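Local coordinates for protein CalS13 (Micromonospora echinospora, PDB 4ZAS) that probably transfers an amino group to a dTDP-linked 4-keto-6-deoxy sugar with the help of pyridoxal phosphate, at residues A61-E64 and A65-S69; V79-G82 and T83-L86; T119-P122 and I123-N126; A205-G208 and T209-N212; D238-D241 and R242-R246. One frame throughout, in Å; residues are numbered along the deposited sequence.

Contact 1 (A61-E64 and A65-S69); sequences AEYE and AAVGS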
loop_
_atom_site.group_PDB
_atom_site.type_symbol
_atom_site.label_atom_id
_atom_site.label_comp_id
_atom_site.label_asym_id
_atom_site.label_seq_id
_atom_site.Cartn_x
_atom_site.Cartn_y
_atom_site.Cartn_z
ATOM N N ALA A 61 -13.050 10.357 5.990
ATOM C CA ALA A 61 -13.517 10.455 7.371
ATOM C C ALA A 61 -15.017 10.166 7.464
ATOM O O ALA A 61 -15.459 9.523 8.404
ATOM C CB ALA A 61 -13.204 11.818 7.951
ATOM N N GLU A 62 -15.792 10.658 6.495
ATOM C CA GLU A 62 -17.242 10.435 6.469
ATOM C C GLU A 62 -17.537 8.944 6.315
ATOM O O GLU A 62 -18.474 8.422 6.912
ATOM C CB GLU A 62 -17.921 11.207 5.330
ATOM C CG GLU A 62 -19.420 10.964 5.289
ATOM C CD GLU A 62 -20.135 11.592 4.097
ATOM O OE1 GLU A 62 -19.516 12.344 3.320
ATOM O OE2 GLU A 62 -21.347 11.322 3.943
ATOM N N TYR A 63 -16.750 8.281 5.478
ATOM C CA TYR A 63 -16.838 6.844 5.296
ATOM C C TYR A 63 -16.482 6.069 6.580
ATOM O O TYR A 63 -17.240 5.207 7.023
ATOM C CB TYR A 63 -15.941 6.443 4.124
ATOM C CG TYR A 63 -15.626 4.970 3.995
ATOM C CD1 TYR A 63 -16.615 4.040 3.656
ATOM C CD2 TYR A 63 -14.316 4.515 4.127
ATOM C CE1 TYR A 63 -16.313 2.701 3.495
ATOM C CE2 TYR A 63 -14.010 3.166 3.976
ATOM C CZ TYR A 63 -15.014 2.268 3.653
ATOM O OH TYR A 63 -14.699 0.931 3.513
ATOM N N GLU A 64 -15.348 6.398 7.190
ATOM C CA GLU A 64 -14.924 5.740 8.432
ATOM C C GLU A 64 -15.996 5.839 9.521
ATOM O O GLU A 64 -16.205 4.900 10.288
ATOM C CB GLU A 64 -13.607 6.335 8.944
ATOM C CG GLU A 64 -12.375 6.022 8.096
ATOM C CD GLU A 64 -11.136 6.769 8.590
ATOM O OE1 GLU A 64 -11.312 7.747 9.350
ATOM O OE2 GLU A 64 -9.996 6.392 8.219
ATOM N N ALA A 65 -16.655 6.987 9.607
ATOM C CA ALA A 65 -17.729 7.158 10.579
ATOM C C ALA A 65 -18.916 6.248 10.274
ATOM O O ALA A 65 -19.472 5.624 11.176
ATOM C CB ALA A 65 -18.183 8.613 10.623
ATOM N N ALA A 66 -19.281 6.160 8.996
ATOM C CA ALA A 66 -20.430 5.358 8.563
ATOM C C ALA A 66 -20.190 3.888 8.830
ATOM O O ALA A 66 -21.088 3.181 9.291
ATOM C CB ALA A 66 -20.716 5.579 7.107
ATOM N N VAL A 67 -18.983 3.425 8.520
ATOM C CA VAL A 67 -18.611 2.056 8.836
ATOM C C VAL A 67 -18.712 1.841 10.349
ATOM O O VAL A 67 -19.276 0.843 10.817
ATOM C CB VAL A 67 -17.203 1.720 8.329
ATOM C CG1 VAL A 67 -16.768 0.408 8.908
ATOM C CG2 VAL A 67 -17.186 1.632 6.809
ATOM N N GLY A 68 -18.160 2.789 11.107
ATOM C CA GLY A 68 -18.148 2.706 12.553
ATOM C C GLY A 68 -19.553 2.633 13.111
ATOM O O GLY A 68 -19.832 1.894 14.063
ATOM N N SER A 69 -20.450 3.375 12.478
ATOM C CA SER A 69 -21.819 3.474 12.941
ATOM C C SER A 69 -22.536 2.138 12.751
ATOM O O SER A 69 -23.346 1.742 13.583
ATOM C CB SER A 69 -22.546 4.586 12.183
ATOM O OG SER A 69 -23.804 4.871 12.763
#
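Val67 lays one methyl, CG2, over a face of the Tyr63 ring one helical turn back. This CH-pi contact puts Val67 CG2 4.0 Å from the centroid of the Tyr63 ring, displaced toward one side, where Tyr63 CE1 is 3.6 Å from it. Tyr63 has its ring anti to the backbone N (chi1 165°), and Val67 turns its other methyl, CG1, to the corresponding anti place, which leaves CG2 beside the backbone N and facing the ring.

The backbone bonds are alpha-helical. Val67 N reaches Tyr63 O at 2.9 Å, almost straight and nearly along the C=O axis, whereas Ala65 N to Ala61 O (3.1 Å) and Gly68 N to Glu64 O (3.0 Å) come in tilted from the carbonyl plane. Glycine suits position 68, where a CB would crowd Glu64 O.

Charge is directed off the helix: the extended Glu64 carries OE2 to a salt bridge with Arg247 and a hydrogen bond from Ser78.

Ala66 is small enough to let helix 58-71 pack closely on Leu285 of helix 275-305, which Tyr63 also meets, while Tyr63 and Val67 together rest on Phe231 of strand 230-233.

Contact 2 (V79-G82 and T83-L86); sequences VNCG and TAGL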
loop_
_atom_site.group_PDB
_atom_site.type_symbol
_atom_site.label_atom_id
_atom_site.label_comp_id
_atom_site.label_asym_id
_atom_site.label_seq_id
_atom_site.Cartn_x
_atom_site.Cartn_y
_atom_site.Cartn_z
ATOM N N VAL A 79 -7.627 2.036 5.375
ATOM C CA VAL A 79 -6.291 1.783 4.818
ATOM C C VAL A 79 -6.452 1.440 3.336
ATOM O O VAL A 79 -7.565 1.212 2.884
ATOM C CB VAL A 79 -5.544 0.656 5.563
ATOM C CG1 VAL A 79 -4.931 1.137 6.899
ATOM C CG2 VAL A 79 -6.466 -0.558 5.747
ATOM N N ASN A 80 -5.349 1.388 2.585
ATOM C CA ASN A 80 -5.456 1.284 1.128
ATOM C C ASN A 80 -5.648 -0.167 0.637
ATOM O O ASN A 80 -5.777 -0.389 -0.564
ATOM C CB ASN A 80 -4.260 1.979 0.407
ATOM C CG ASN A 80 -2.889 1.424 0.793
ATOM O OD1 ASN A 80 -2.759 0.476 1.567
ATOM N ND2 ASN A 80 -1.848 2.014 0.209
ATOM N N CYS A 81 -5.623 -1.129 1.563
ATOM C CA CYS A 81 -6.057 -2.524 1.328
ATOM C C CYS A 81 -6.064 -3.314 2.637
ATOM O O CYS A 81 -5.498 -2.871 3.640
ATOM C CB CYS A 81 -5.175 -3.253 0.303
ATOM S SG CYS A 81 -3.442 -3.373 0.689
ATOM N N GLY A 82 -6.680 -4.497 2.610
ATOM C CA GLY A 82 -6.772 -5.351 3.781
ATOM C C GLY A 82 -5.431 -5.869 4.271
ATOM O O GLY A 82 -5.183 -5.967 5.473
ATOM N N THR A 83 -4.562 -6.228 3.338
ATOM C CA THR A 83 -3.237 -6.718 3.681
ATOM C C THR A 83 -2.455 -5.634 4.438
ATOM O O THR A 83 -1.718 -5.920 5.389
ATOM C CB THR A 83 -2.477 -7.141 2.430
ATOM O OG1 THR A 83 -3.302 -7.993 1.629
ATOM C CG2 THR A 83 -1.201 -7.851 2.793
ATOM N N ALA A 84 -2.609 -4.385 4.001
ATOM C CA ALA A 84 -1.974 -3.267 4.694
ATOM C C ALA A 84 -2.590 -3.110 6.088
ATOM O O ALA A 84 -1.878 -2.769 7.028
ATOM C CB ALA A 84 -2.091 -1.981 3.892
ATOM N N GLY A 85 -3.897 -3.359 6.227
ATOM C CA GLY A 85 -4.520 -3.348 7.539
ATOM C C GLY A 85 -3.830 -4.358 8.462
ATOM O O GLY A 85 -3.529 -4.065 9.626
ATOM N N LEU A 86 -3.540 -5.545 7.931
ATOM C CA LEU A 86 -2.871 -6.571 8.719
ATOM C C LEU A 86 -1.431 -6.176 9.000
ATOM O O LEU A 86 -0.931 -6.390 10.110
ATOM C CB LEU A 86 -2.920 -7.940 8.021
ATOM C CG LEU A 86 -4.298 -8.608 8.032
ATOM C CD1 LEU A 86 -4.439 -9.600 6.890
ATOM C CD2 LEU A 86 -4.570 -9.282 9.357
#
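Cys81 turns its sulfur onto the start of helix 82-94, where SG accepts from Ala84 N at 3.6 Å and so caps the first turn. With chi1 at 59°, SG sits between the backbone N and the carbonyl carbon, and from there it also meets Ala84 CB at 3.7 Å. This N-cap side is the tight part. Gly85 N bonds to Cys81 O (3.1 Å) and Leu86 N to Gly82 O (3.0 Å), while Val79 CG2 lies 3.8 Å from Gly85 CA, where glycine leaves room for the branched side chain. Were Cys81 an alanine, the sulfur would be gone and the Ala84 N-H would probably lose its capping acceptor.

Asn80 forms the looser, partly exposed side: its OD1 touches just the methyl of Ala84, at 3.4 Å from CB, and the residue packs on Asn80 of the second subunit.

The same helix end holds the cofactor: Gly82 N and Thr83 OG1 bond to phosphate oxygens of the pyridoxal-phosphate lysine at position 222, a placement in which the helix dipole probably favours the anion. Behind it strand 76-79 pairs through Val79 with Gly230, Thr83 and Leu86 lean on Pro122 of helix 121-125, and Leu86 reaches Val191 of strand 189-193.

Contact 3 (T119-P122 and I123-N126); sequences TNWP and ILAN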
loop_
_atom_site.group_PDB
_atom_site.type_symbol
_atom_site.label_atom_id
_atom_site.label_comp_id
_atom_site.label_asym_id
_atom_site.label_seq_id
_atom_site.Cartn_x
_atom_site.Cartn_y
_atom_site.Cartn_z
ATOM N N THR A 119 -3.022 -12.679 4.438
ATOM C CA THR A 119 -3.178 -12.842 5.869
ATOM C C THR A 119 -1.829 -13.018 6.542
ATOM O O THR A 119 -1.582 -12.453 7.592
ATOM C CB THR A 119 -4.070 -14.050 6.189
ATOM O OG1 THR A 119 -5.373 -13.833 5.631
ATOM C CG2 THR A 119 -4.192 -14.259 7.703
ATOM N N ASN A 120 -0.932 -13.761 5.918
ATOM C CA ASN A 120 0.238 -14.238 6.636
ATOM C C ASN A 120 1.566 -13.540 6.287
ATOM O O ASN A 120 2.442 -13.402 7.145
ATOM C CB ASN A 120 0.384 -15.742 6.406
ATOM C CG ASN A 120 -0.735 -16.536 7.051
ATOM O OD1 ASN A 120 -1.131 -16.259 8.178
ATOM N ND2 ASN A 120 -1.253 -17.527 6.333
ATOM N N TRP A 121 1.726 -13.082 5.052
ATOM C CA TRP A 121 2.983 -12.433 4.703
ATOM C C TRP A 121 3.268 -11.166 5.508
ATOM O O TRP A 121 4.432 -10.881 5.765
ATOM C CB TRP A 121 3.040 -12.118 3.210
ATOM C CG TRP A 121 3.050 -13.318 2.243
ATOM C CD1 TRP A 121 2.914 -13.244 0.889
ATOM C CD2 TRP A 121 3.193 -14.727 2.547
ATOM N NE1 TRP A 121 2.964 -14.493 0.332
ATOM C CE2 TRP A 121 3.135 -15.422 1.320
ATOM C CE3 TRP A 121 3.359 -15.467 3.727
ATOM C CZ2 TRP A 121 3.244 -16.814 1.236
ATOM C CZ3 TRP A 121 3.468 -16.855 3.639
ATOM C CH2 TRP A 121 3.405 -17.508 2.406
ATOM N N PRO A 122 2.228 -10.412 5.918
ATOM C CA PRO A 122 2.484 -9.313 6.859
ATOM C C PRO A 122 3.146 -9.759 8.155
ATOM O O PRO A 122 3.810 -8.937 8.795
ATOM C CB PRO A 122 1.094 -8.758 7.143
ATOM C CG PRO A 122 0.371 -8.975 5.884
ATOM C CD PRO A 122 0.878 -10.298 5.336
ATOM N N ILE A 123 2.985 -11.025 8.537
ATOM C CA ILE A 123 3.719 -11.501 9.691
ATOM C C ILE A 123 5.200 -11.389 9.372
ATOM O O ILE A 123 5.975 -10.876 10.180
ATOM C CB ILE A 123 3.356 -12.943 10.068
ATOM C CG1 ILE A 123 1.877 -13.058 10.469
ATOM C CG2 ILE A 123 4.261 -13.430 11.187
ATOM C CD1 ILE A 123 1.405 -14.511 10.561
ATOM N N LEU A 124 5.592 -11.821 8.176
ATOM C CA LEU A 124 7.013 -11.805 7.808
ATOM C C LEU A 124 7.539 -10.385 7.553
ATOM O O LEU A 124 8.675 -10.074 7.921
ATOM C CB LEU A 124 7.280 -12.707 6.588
ATOM C CG LEU A 124 6.797 -14.176 6.689
ATOM C CD1 LEU A 124 7.013 -14.935 5.375
ATOM C CD2 LEU A 124 7.401 -14.948 7.862
ATOM N N ALA A 125 6.711 -9.520 6.973
ATOM C CA ALA A 125 7.119 -8.137 6.705
ATOM C C ALA A 125 7.427 -7.398 8.007
ATOM O O ALA A 125 8.284 -6.519 8.047
ATOM C CB ALA A 125 6.044 -7.400 5.915
ATOM N N ASN A 126 6.753 -7.791 9.081
ATOM C CA ASN A 126 7.004 -7.212 10.391
ATOM C C ASN A 126 8.148 -7.913 11.115
ATOM O O ASN A 126 8.400 -7.634 12.281
ATOM C CB ASN A 126 5.745 -7.281 11.241
ATOM C CG ASN A 126 4.848 -6.081 11.071
ATOM O OD1 ASN A 126 5.182 -4.976 11.528
ATOM N ND2 ASN A 126 3.688 -6.285 10.430
#
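Trp121 O accepts from Ala125 N at 2.9 Å, in the carbonyl plane, and Asn120 O from Ile123 N at 2.8 Å, a shorter, more bent bond with the donor well above the carbonyl plane. They form the first turn of the short helix 121-125, the helical element of the beta-alpha-beta unit that runs from strand 108-111 to strand 129-132.

Proline suits position 122 because the first turn asks for no backbone N-H there. Trp121 and Leu124 lie side by side and point the same way, with Trp121 CE3 4.0 Å from Leu124 CD1; three residues apart they leave the same flank, and matching torsions (chi1 -65° and -54°) keep them alongside. That flank faces the second subunit: Trp121 NE1 bonds to Leu249 O of that chain, and Leu124 packs on its Trp267. Asn120 and Ile123 also run together, Asn120 OD1 lying 3.9 Å from Ile123 CD1. The Asn120 amide is held by Asn356 and Thr111, and Ile123 rests on Ile130 of strand 129-132.

Asn126, where the chain leaves the helix, folds its amide back on the last turn. Pro122 O is gripped twice by this one residue, by Asn126 ND2 at 3.1 Å and Asn126 N at 3.2 Å, and ND2 bonds to His87 O as well. Exchanging Asn126 for a leucine is likely to cost Pro122 O its side-chain bond and His87 O this donor. The two donors approach Pro122 O from opposite faces of its carbonyl plane, the backbone N standing 38° out of it.

Contact 4 (A205-G208 and T209-N212); sequences APLG and THGN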
loop_
_atom_site.group_PDB
_atom_site.type_symbol
_atom_site.label_atom_id
_atom_site.label_comp_id
_atom_site.label_asym_id
_atom_site.label_seq_id
_atom_site.Cartn_x
_atom_site.Cartn_y
_atom_site.Cartn_z
ATOM N N ALA A 205 -23.867 -9.640 17.704
ATOM C CA ALA A 205 -23.182 -8.364 17.438
ATOM C C ALA A 205 -22.216 -8.498 16.274
ATOM O O ALA A 205 -21.580 -9.543 16.098
ATOM C CB ALA A 205 -22.451 -7.872 18.684
ATOM N N PRO A 206 -22.073 -7.427 15.488
ATOM C CA PRO A 206 -21.133 -7.449 14.362
ATOM C C PRO A 206 -19.676 -7.675 14.745
ATOM O O PRO A 206 -19.241 -7.353 15.845
ATOM C CB PRO A 206 -21.315 -6.054 13.719
ATOM C CG PRO A 206 -22.130 -5.260 14.659
ATOM C CD PRO A 206 -22.943 -6.241 15.462
ATOM N N LEU A 207 -18.936 -8.281 13.834
ATOM C CA LEU A 207 -17.536 -8.490 14.059
ATOM C C LEU A 207 -16.891 -7.121 14.129
ATOM O O LEU A 207 -17.242 -6.224 13.358
ATOM C CB LEU A 207 -16.921 -9.333 12.959
ATOM C CG LEU A 207 -17.506 -10.725 12.769
ATOM C CD1 LEU A 207 -16.824 -11.419 11.548
ATOM C CD2 LEU A 207 -17.304 -11.500 14.045
ATOM N N GLY A 208 -15.956 -6.969 15.062
ATOM C CA GLY A 208 -15.361 -5.679 15.351
ATOM C C GLY A 208 -15.749 -5.183 16.730
ATOM O O GLY A 208 -15.217 -4.172 17.205
ATOM N N THR A 209 -16.649 -5.914 17.393
ATOM C CA THR A 209 -17.131 -5.510 18.715
ATOM C C THR A 209 -16.735 -6.447 19.860
ATOM O O THR A 209 -17.196 -6.277 20.985
ATOM C CB THR A 209 -18.688 -5.360 18.720
ATOM O OG1 THR A 209 -19.297 -6.599 18.310
ATOM C CG2 THR A 209 -19.114 -4.305 17.745
ATOM N N HIS A 210 -15.810 -7.360 19.616
ATOM C CA HIS A 210 -15.520 -8.397 20.610
ATOM C C HIS A 210 -14.165 -8.235 21.291
ATOM O O HIS A 210 -13.621 -9.203 21.827
ATOM C CB HIS A 210 -15.617 -9.773 19.925
ATOM C CG HIS A 210 -16.970 -10.049 19.344
ATOM N ND1 HIS A 210 -17.276 -9.803 18.021
ATOM C CD2 HIS A 210 -18.111 -10.517 19.916
ATOM C CE1 HIS A 210 -18.543 -10.117 17.801
ATOM N NE2 HIS A 210 -19.072 -10.552 18.935
ATOM N N GLY A 211 -13.607 -7.024 21.248
ATOM C CA GLY A 211 -12.407 -6.715 22.006
ATOM C C GLY A 211 -11.072 -7.072 21.366
ATOM O O GLY A 211 -10.030 -6.967 22.000
ATOM N N ASN A 212 -11.088 -7.484 20.107
ATOM C CA ASN A 212 -9.848 -7.793 19.403
ATOM C C ASN A 212 -9.632 -6.746 18.337
ATOM O O ASN A 212 -10.546 -5.991 18.015
ATOM C CB ASN A 212 -9.888 -9.158 18.731
ATOM C CG ASN A 212 -10.195 -10.277 19.687
ATOM O OD1 ASN A 212 -9.693 -10.319 20.814
ATOM N ND2 ASN A 212 -11.023 -11.205 19.236
HETATM O O HOH W 1 -14.974 -9.301 16.237
HETATM O O HOH W 2 -12.752 -4.074 18.054
#
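Thr209 donates from OG1 to Pro206 O, a short bond of 2.6 Å that lies in the carbonyl plane. Its chi1 of 57° sets the hydroxyl between the backbone N and the carbonyl carbon, turned back over the chain, where OG1 also meets Ala205 CB at 3.4 Å. The methyl CG2 rests 3.6 Å from the same Pro206 O, and the backbone N of Thr209 adds a weak bond to that oxygen. Threonine suits the place, since its hydroxyl reaches back to Pro206 O.

The weak Thr209 N bond spans a type II beta turn from Pro206 to Thr209, and the hydroxyl reinforces it; by this turn the chain leaves the short strand 205-206 on its way to strand 213-217. Leu207 and Gly208 are its corners, and Gly208, at phi 112°, takes a backbone shape that a side chain would obstruct.

His210 then brings its imidazole back across the turn. Ala205 O sits at the ring edge, 3.5 Å from His210 CE1, while Thr209 OG1 lies above one face, offset toward the rim. In the ring plane a water 3.0 Å from His210 ND1 also accepts from Gly208 N. His210 NE2 is bonded to Tyr202 O, and the two rings also meet edge to face, so the imidazole is fixed at both nitrogens.

At Asn212 the backbone O receives a second water, 2.9 Å away, which also donates to Gly208 O at 2.6 Å; the Asn212 side chain turns off to Glu192.

Contact 5 (D238-D241 and R242-R246); sequences DLYD and RLRLR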
loop_
_atom_site.group_PDB
_atom_site.type_symbol
_atom_site.label_atom_id
_atom_site.label_comp_id
_atom_site.label_asym_id
_atom_site.label_seq_id
_atom_site.Cartn_x
_atom_site.Cartn_y
_atom_site.Cartn_z
ATOM N N ASP A 238 -6.240 3.760 22.846
ATOM C CA ASP A 238 -4.782 3.782 22.691
ATOM C C ASP A 238 -4.384 3.162 21.365
ATOM O O ASP A 238 -3.587 3.723 20.614
ATOM C CB ASP A 238 -4.064 3.029 23.812
ATOM C CG ASP A 238 -4.067 3.787 25.111
ATOM O OD1 ASP A 238 -4.462 4.974 25.105
ATOM O OD2 ASP A 238 -3.657 3.197 26.139
ATOM N N LEU A 239 -4.951 1.995 21.082
ATOM C CA LEU A 239 -4.622 1.312 19.857
ATOM C C LEU A 239 -5.122 2.113 18.643
ATOM O O LEU A 239 -4.431 2.196 17.627
ATOM C CB LEU A 239 -5.202 -0.104 19.866
ATOM C CG LEU A 239 -4.617 -1.062 20.906
ATOM C CD1 LEU A 239 -5.230 -2.431 20.760
ATOM C CD2 LEU A 239 -3.123 -1.150 20.748
ATOM N N TYR A 240 -6.288 2.741 18.772
ATOM C CA TYR A 240 -6.834 3.561 17.702
ATOM C C TYR A 240 -5.916 4.748 17.382
ATOM O O TYR A 240 -5.619 5.010 16.220
ATOM C CB TYR A 240 -8.222 4.081 18.062
ATOM C CG TYR A 240 -8.752 5.068 17.050
ATOM C CD1 TYR A 240 -9.337 4.628 15.868
ATOM C CD2 TYR A 240 -8.649 6.445 17.260
ATOM C CE1 TYR A 240 -9.827 5.525 14.935
ATOM C CE2 TYR A 240 -9.133 7.346 16.327
ATOM C CZ TYR A 240 -9.722 6.877 15.166
ATOM O OH TYR A 240 -10.211 7.760 14.233
ATOM N N ASP A 241 -5.485 5.474 18.411
ATOM C CA ASP A 241 -4.575 6.598 18.211
ATOM C C ASP A 241 -3.292 6.107 17.547
ATOM O O ASP A 241 -2.845 6.676 16.549
ATOM C CB ASP A 241 -4.249 7.297 19.532
ATOM C CG ASP A 241 -5.444 8.050 20.110
ATOM O OD1 ASP A 241 -6.390 8.339 19.347
ATOM O OD2 ASP A 241 -5.435 8.356 21.326
ATOM N N ARG A 242 -2.732 5.023 18.074
ATOM C CA ARG A 242 -1.460 4.515 17.579
ATOM C C ARG A 242 -1.484 4.087 16.111
ATOM O O ARG A 242 -0.528 4.319 15.375
ATOM C CB ARG A 242 -0.977 3.345 18.432
ATOM C CG ARG A 242 0.466 2.996 18.114
ATOM C CD ARG A 242 1.061 1.985 19.066
ATOM N NE ARG A 242 0.731 2.237 20.466
ATOM C CZ ARG A 242 1.480 2.958 21.294
ATOM N NH1 ARG A 242 2.615 3.501 20.875
ATOM N NH2 ARG A 242 1.092 3.124 22.552
ATOM N N LEU A 243 -2.566 3.452 15.685
ATOM C CA LEU A 243 -2.629 2.947 14.327
ATOM C C LEU A 243 -2.876 4.063 13.347
ATOM O O LEU A 243 -2.403 4.009 12.214
ATOM C CB LEU A 243 -3.705 1.874 14.200
ATOM C CG LEU A 243 -3.051 0.524 13.944
ATOM C CD1 LEU A 243 -2.050 0.300 15.022
ATOM C CD2 LEU A 243 -4.050 -0.621 13.901
ATOM N N ARG A 244 -3.620 5.072 13.785
ATOM C CA ARG A 244 -3.910 6.223 12.946
ATOM C C ARG A 244 -2.575 6.935 12.673
ATOM O O ARG A 244 -2.300 7.385 11.553
ATOM C CB ARG A 244 -4.904 7.156 13.639
ATOM C CG ARG A 244 -5.853 7.868 12.705
ATOM C CD ARG A 244 -6.968 8.596 13.456
ATOM N NE ARG A 244 -6.725 10.040 13.473
ATOM C CZ ARG A 244 -7.092 10.876 12.501
ATOM N NH1 ARG A 244 -7.732 10.424 11.433
ATOM N NH2 ARG A 244 -6.823 12.172 12.597
ATOM N N LEU A 245 -1.725 6.956 13.701
ATOM C CA LEU A 245 -0.396 7.521 13.613
ATOM C C LEU A 245 0.474 6.785 12.614
ATOM O O LEU A 245 1.073 7.412 11.734
ATOM C CB LEU A 245 0.294 7.482 14.981
ATOM C CG LEU A 245 0.552 8.773 15.741
ATOM C CD1 LEU A 245 1.318 8.464 17.001
ATOM C CD2 LEU A 245 1.354 9.719 14.859
ATOM N N ARG A 246 0.584 5.466 12.775
ATOM C CA ARG A 246 1.472 4.690 11.917
ATOM C C ARG A 246 0.916 4.581 10.508
ATOM O O ARG A 246 1.604 4.114 9.596
ATOM C CB ARG A 246 1.715 3.303 12.487
ATOM C CG ARG A 246 2.405 3.327 13.799
ATOM C CD ARG A 246 2.755 1.938 14.261
ATOM N NE ARG A 246 3.435 1.985 15.553
ATOM C CZ ARG A 246 3.902 0.917 16.185
ATOM N NH1 ARG A 246 3.742 -0.285 15.648
ATOM N NH2 ARG A 246 4.525 1.050 17.347
#
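Arg242 N bonds to Asp238 O at 3.0 Å and Leu245 N to Asp241 O at 3.1 Å, the outer two of four successive alpha-helical bonds in helix 237-247. Leu243 to Leu239 and Arg244 to Tyr240 supply the inner pair, each donor tilted moderately from the carbonyl plane.

Tyr240 and Arg244 carry the side-chain contact. They lie alongside each other and point the same way, and the touching is done by the arginine's aliphatic part: Arg244 CD is 3.4 Å from Tyr240 OH and 3.7 Å from Tyr240 CZ. With CG anti to the backbone N (chi1 173°), the far end of the phenol ring, CZ and OH, comes near the arginine, whose chain bends at chi3, at the very CD that touches the hydroxyl. Ring and guanidinium end up almost parallel, 9° apart, but set side by side without stacking.

Leucines fill the inner flank, Leu239 and Leu243 both meeting Leu234, while Leu243 also packs on Leu88 and Leu92 of helix 82-94. Arg242 instead turns at chi3 (-43°) to a salt bridge with Glu266.

Opposite charges recur along the helix without meeting. Asp238 OD2 is 6.0 Å from Arg242 NH2, and Asp241 OD1 is 6.1 Å from Arg244 NE, so any attraction acts at a distance. The dTDP-binding Arg253 is a neighbour of Arg244. Arg244 NH1 and Arg247 NH2 bring like charges close, which Asp241 probably tempers from afar, whereas Arg242 has its own mate in Glu266.

Contacts 2 and 3 touch directly: Thr83 CG2 meets Pro122 CG at 3.6 Å and Leu86 CD1 lies 3.6 Å from Thr119 CA, which brings the phosphate-binding helix end against helix 121-125 and the turn before it, where Thr119 makes a weak hydrogen bond to the cofactor ring nitrogen. The Thr83 side chain is about 7 Å from the bound dTDP-4-keto-6-deoxyglucose, and both contacts reach the second subunit. Contacts 1 and 5 come within about 5 Å at their nearest atoms, with Arg247, next after contact 5, bonded to Glu64; the side chain of dTDP-binding Arg253 is about 10 Å from that of Ala61 and about 6 Å from that of Arg244. Contact 4 stands apart from the annotated sites.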